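Local coordinates for protein MarR-family transcriptional regulator (Bordetella bronchiseptica, PDB 6PCO) that probably acts as a DNA-binding transcription factor of the MarR family, regulating biofilm formation in Bordetella, with its DNA binding controlled by 6-hydroxynicotinic acid, at residues L124-H129 against L138-P143. Residues are numbered along the deposited sequence; the frame is centred on the assembly and turned at random.
Sequences LLAVSH and LVTLTP
A126 and T140 form one hydrogen-bonded pair of the antiparallel hairpin of strands 125-129 and 137-141, and S128 and L138 form the next; V127 and V139 make the non-hydrogen-bonded pair between them. L125 and L141 make another such pair, their CA atoms 4.4 Å apart and their side chains diverging. The short strand axes approach to 4.6 Å, their directions 149° apart. A126 N donates to T140 O at 2.9 Å, and T140 N answers to A126 O at 3.1 Å. In the second pair, S128 N lies in the carbonyl plane of L138 O, whereas L138 N reaches S128 O from above its carbonyl plane. Just before helix 143-164, T142 N makes a weak bond of 3.3 Å to L124 O.

A126, T140, S128 and L138 share one face. The small A126 leaves room for T140 CG2, 3.8 Å from A126 CB. Farther along, S128 OG rests 3.6 Å from L138 CB; hydroxyl residues suit this partly exposed face. On the other, the beta-branched V127 and V139, well suited to extended backbone, meet loosely through CG2 and CG1. T142 does two jobs: its CG2, anti to its own carbonyl carbon, packs over the L125-A126 peptide, while OG1, at chi1 70°, caps the backbone N of G145, as an N-cap threonine does, and is also hydrogen-bonded to K123 O.

The hairpin is the beta wing of the MarR winged helix-turn-helix domain. Buried, apolar L125 meets I116 and L119 of helix 109-121, and L141 meets L87 and L90 of helix 81-93; V139 touches I116 and L90. V139 also pairs through its backbone with C96, and L124 lies between L119 and L148 of helix 143-164.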
ATOM      1  N   LEU A 124      -5.620  -7.827  22.827  1.00 61.43           N
ATOM      2  CA  LEU A 124      -6.077  -6.464  22.552  1.00 53.78           C
ATOM      3  C   LEU A 124      -7.489  -6.458  21.940  1.00 58.41           C
ATOM      4  O   LEU A 124      -8.159  -5.415  21.927  1.00 51.59           O
ATOM      5  CB  LEU A 124      -5.088  -5.792  21.606  1.00 53.91           C
ATOM      6  CG  LEU A 124      -3.675  -5.592  22.154  1.00 58.53           C
ATOM      7  CD1 LEU A 124      -2.766  -5.080  21.044  1.00 57.13           C
ATOM      8  CD2 LEU A 124      -3.646  -4.645  23.353  1.00 53.26           C
ATOM      9  N   LEU A 125      -7.941  -7.605  21.416  1.00 61.44           N
ATOM     10  CA  LEU A 125      -9.343  -7.765  21.018  1.00 68.87           C
ATOM     11  C   LEU A 125      -9.810  -9.160  21.431  1.00 65.00           C
ATOM     12  O   LEU A 125      -9.007 -10.067  21.507  1.00 61.49           O
ATOM     13  CB  LEU A 125      -9.520  -7.524  19.511  1.00 68.41           C
ATOM     14  CG  LEU A 125      -8.703  -8.408  18.571  1.00 71.79           C
ATOM     15  CD1 LEU A 125      -9.289  -9.806  18.452  1.00 79.40           C
ATOM     16  CD2 LEU A 125      -8.614  -7.778  17.193  1.00 67.42           C
ATOM     17  N   ALA A 126     -11.117  -9.271  21.706  1.00 67.87           N
ATOM     18  CA  ALA A 126     -11.800 -10.507  22.078  1.00 67.06           C
ATOM     19  C   ALA A 126     -12.630 -11.029  20.901  1.00 74.65           C
ATOM     20  O   ALA A 126     -13.047 -10.263  20.027  1.00 84.77           O
ATOM     21  CB  ALA A 126     -12.675 -10.265  23.277  1.00 61.63           C
ATOM     22  N   VAL A 127     -12.868 -12.344  20.905  1.00 80.20           N
ATOM     23  CA  VAL A 127     -13.699 -13.011  19.916  1.00 87.53           C
ATOM     24  C   VAL A 127     -14.940 -13.569  20.618  1.00 82.69           C
ATOM     25  O   VAL A 127     -14.827 -14.198  21.652  1.00 94.96           O
ATOM     26  CB  VAL A 127     -12.916 -14.114  19.185  1.00 94.99           C
ATOM     27  CG1 VAL A 127     -13.839 -15.040  18.409  1.00104.09           C
ATOM     28  CG2 VAL A 127     -11.864 -13.516  18.265  1.00 97.42           C
ATOM     29  N   SER A 128     -16.110 -13.314  20.032  1.00 84.19           N
ATOM     30  CA  SER A 128     -17.390 -13.764  20.547  1.00 83.20           C
ATOM     31  C   SER A 128     -18.217 -14.318  19.385  1.00 88.84           C
ATOM     32  O   SER A 128     -17.772 -14.302  18.238  1.00 83.46           O
ATOM     33  CB  SER A 128     -18.112 -12.646  21.244  1.00 90.55           C
ATOM     34  OG  SER A 128     -18.743 -11.788  20.305  1.00 96.45           O
ATOM     35  N   HIS A 129     -19.409 -14.833  19.702  1.00100.43           N
ATOM     36  CA  HIS A 129     -20.339 -15.346  18.696  1.00100.68           C
ATOM     37  C   HIS A 129     -21.383 -14.255  18.453  1.00 92.61           C
ATOM     38  O   HIS A 129     -21.690 -13.497  19.379  1.00 97.19           O
ATOM     39  CB  HIS A 129     -20.914 -16.698  19.151  1.00112.65           C
ATOM     40  CG  HIS A 129     -19.874 -17.755  19.358  1.00123.93           C
ATOM     41  ND1 HIS A 129     -19.366 -18.063  20.613  1.00131.37           N
ATOM     42  CD2 HIS A 129     -19.231 -18.561  18.482  1.00122.41           C
ATOM     43  CE1 HIS A 129     -18.459 -19.015  20.498  1.00133.18           C
ATOM     44  NE2 HIS A 129     -18.359 -19.341  19.200  1.00134.03           N
ATOM     45  N   LEU A 138     -17.735 -12.456  16.006  1.00 70.84           N
ATOM     46  CA  LEU A 138     -17.572 -11.008  16.210  1.00 74.80           C
ATOM     47  C   LEU A 138     -16.261 -10.708  16.951  1.00 73.21           C
ATOM     48  O   LEU A 138     -15.829 -11.463  17.839  1.00 72.01           O
ATOM     49  CB  LEU A 138     -18.767 -10.454  16.993  1.00 73.89           C
ATOM     50  CG  LEU A 138     -20.078 -10.322  16.214  1.00 74.19           C
ATOM     51  CD1 LEU A 138     -21.160  -9.686  17.077  1.00 72.95           C
ATOM     52  CD2 LEU A 138     -19.890  -9.509  14.949  1.00 78.06           C
ATOM     53  N   VAL A 139     -15.631  -9.592  16.563  1.00 62.55           N
ATOM     54  CA  VAL A 139     -14.461  -9.068  17.249  1.00 60.01           C
ATOM     55  C   VAL A 139     -14.882  -7.774  17.930  1.00 60.56           C
ATOM     56  O   VAL A 139     -15.737  -7.042  17.436  1.00 52.26           O
ATOM     57  CB  VAL A 139     -13.252  -8.848  16.320  1.00 63.34           C
ATOM     58  CG1 VAL A 139     -12.848 -10.126  15.614  1.00 71.16           C
ATOM     59  CG2 VAL A 139     -13.490  -7.760  15.296  1.00 70.59           C
ATOM     60  N   THR A 140     -14.279  -7.537  19.093  1.00 66.95           N
ATOM     61  CA  THR A 140     -14.642  -6.463  19.966  1.00 62.70           C
ATOM     62  C   THR A 140     -13.381  -6.050  20.721  1.00 59.46           C
ATOM     63  O   THR A 140     -12.586  -6.909  21.069  1.00 63.32           O
ATOM     64  CB  THR A 140     -15.784  -6.926  20.872  1.00 64.71           C
ATOM     65  OG1 THR A 140     -16.205  -5.805  21.643  1.00 83.90           O
ATOM     66  CG2 THR A 140     -15.376  -8.045  21.796  1.00 67.00           C
ATOM     67  N   LEU A 141     -13.176  -4.746  20.927  1.00 60.15           N
ATOM     68  CA  LEU A 141     -12.028  -4.309  21.720  1.00 58.50           C
ATOM     69  C   LEU A 141     -12.148  -4.886  23.130  1.00 59.41           C
ATOM     70  O   LEU A 141     -13.248  -4.927  23.700  1.00 58.24           O
ATOM     71  CB  LEU A 141     -11.981  -2.787  21.814  1.00 57.25           C
ATOM     72  CG  LEU A 141     -11.366  -2.045  20.637  1.00 57.78           C
ATOM     73  CD1 LEU A 141     -11.306  -0.547  20.945  1.00 59.09           C
ATOM     74  CD2 LEU A 141      -9.989  -2.582  20.297  1.00 56.44           C
ATOM     75  N   THR A 142     -10.998  -5.306  23.669  1.00 63.22           N
ATOM     76  CA  THR A 142     -10.799  -5.508  25.122  1.00 61.16           C
ATOM     77  C   THR A 142     -10.483  -4.144  25.728  1.00 66.59           C
ATOM     78  O   THR A 142     -10.210  -3.188  24.988  1.00 62.03           O
ATOM     79  CB  THR A 142      -9.686  -6.521  25.412  1.00 59.84           C
ATOM     80  OG1 THR A 142      -8.436  -5.926  25.056  1.00 58.63           O
ATOM     81  CG2 THR A 142      -9.842  -7.817  24.643  1.00 59.14           C
ATOM     82  N   PRO A 143     -10.573  -3.979  27.071  1.00 72.00           N
ATOM     83  CA  PRO A 143     -10.224  -2.704  27.715  1.00 64.52           C
ATOM     84  C   PRO A 143      -8.783  -2.277  27.433  1.00 58.65           C
ATOM     85  O   PRO A 143      -8.524  -1.090  27.211  1.00 56.41           O
ATOM     86  CB  PRO A 143     -10.449  -3.000  29.195  1.00 60.82           C
ATOM     87  CG  PRO A 143     -11.559  -4.031  29.163  1.00 59.34           C
ATOM     88  CD  PRO A 143     -11.141  -4.941  28.028  1.00 64.72           C
TER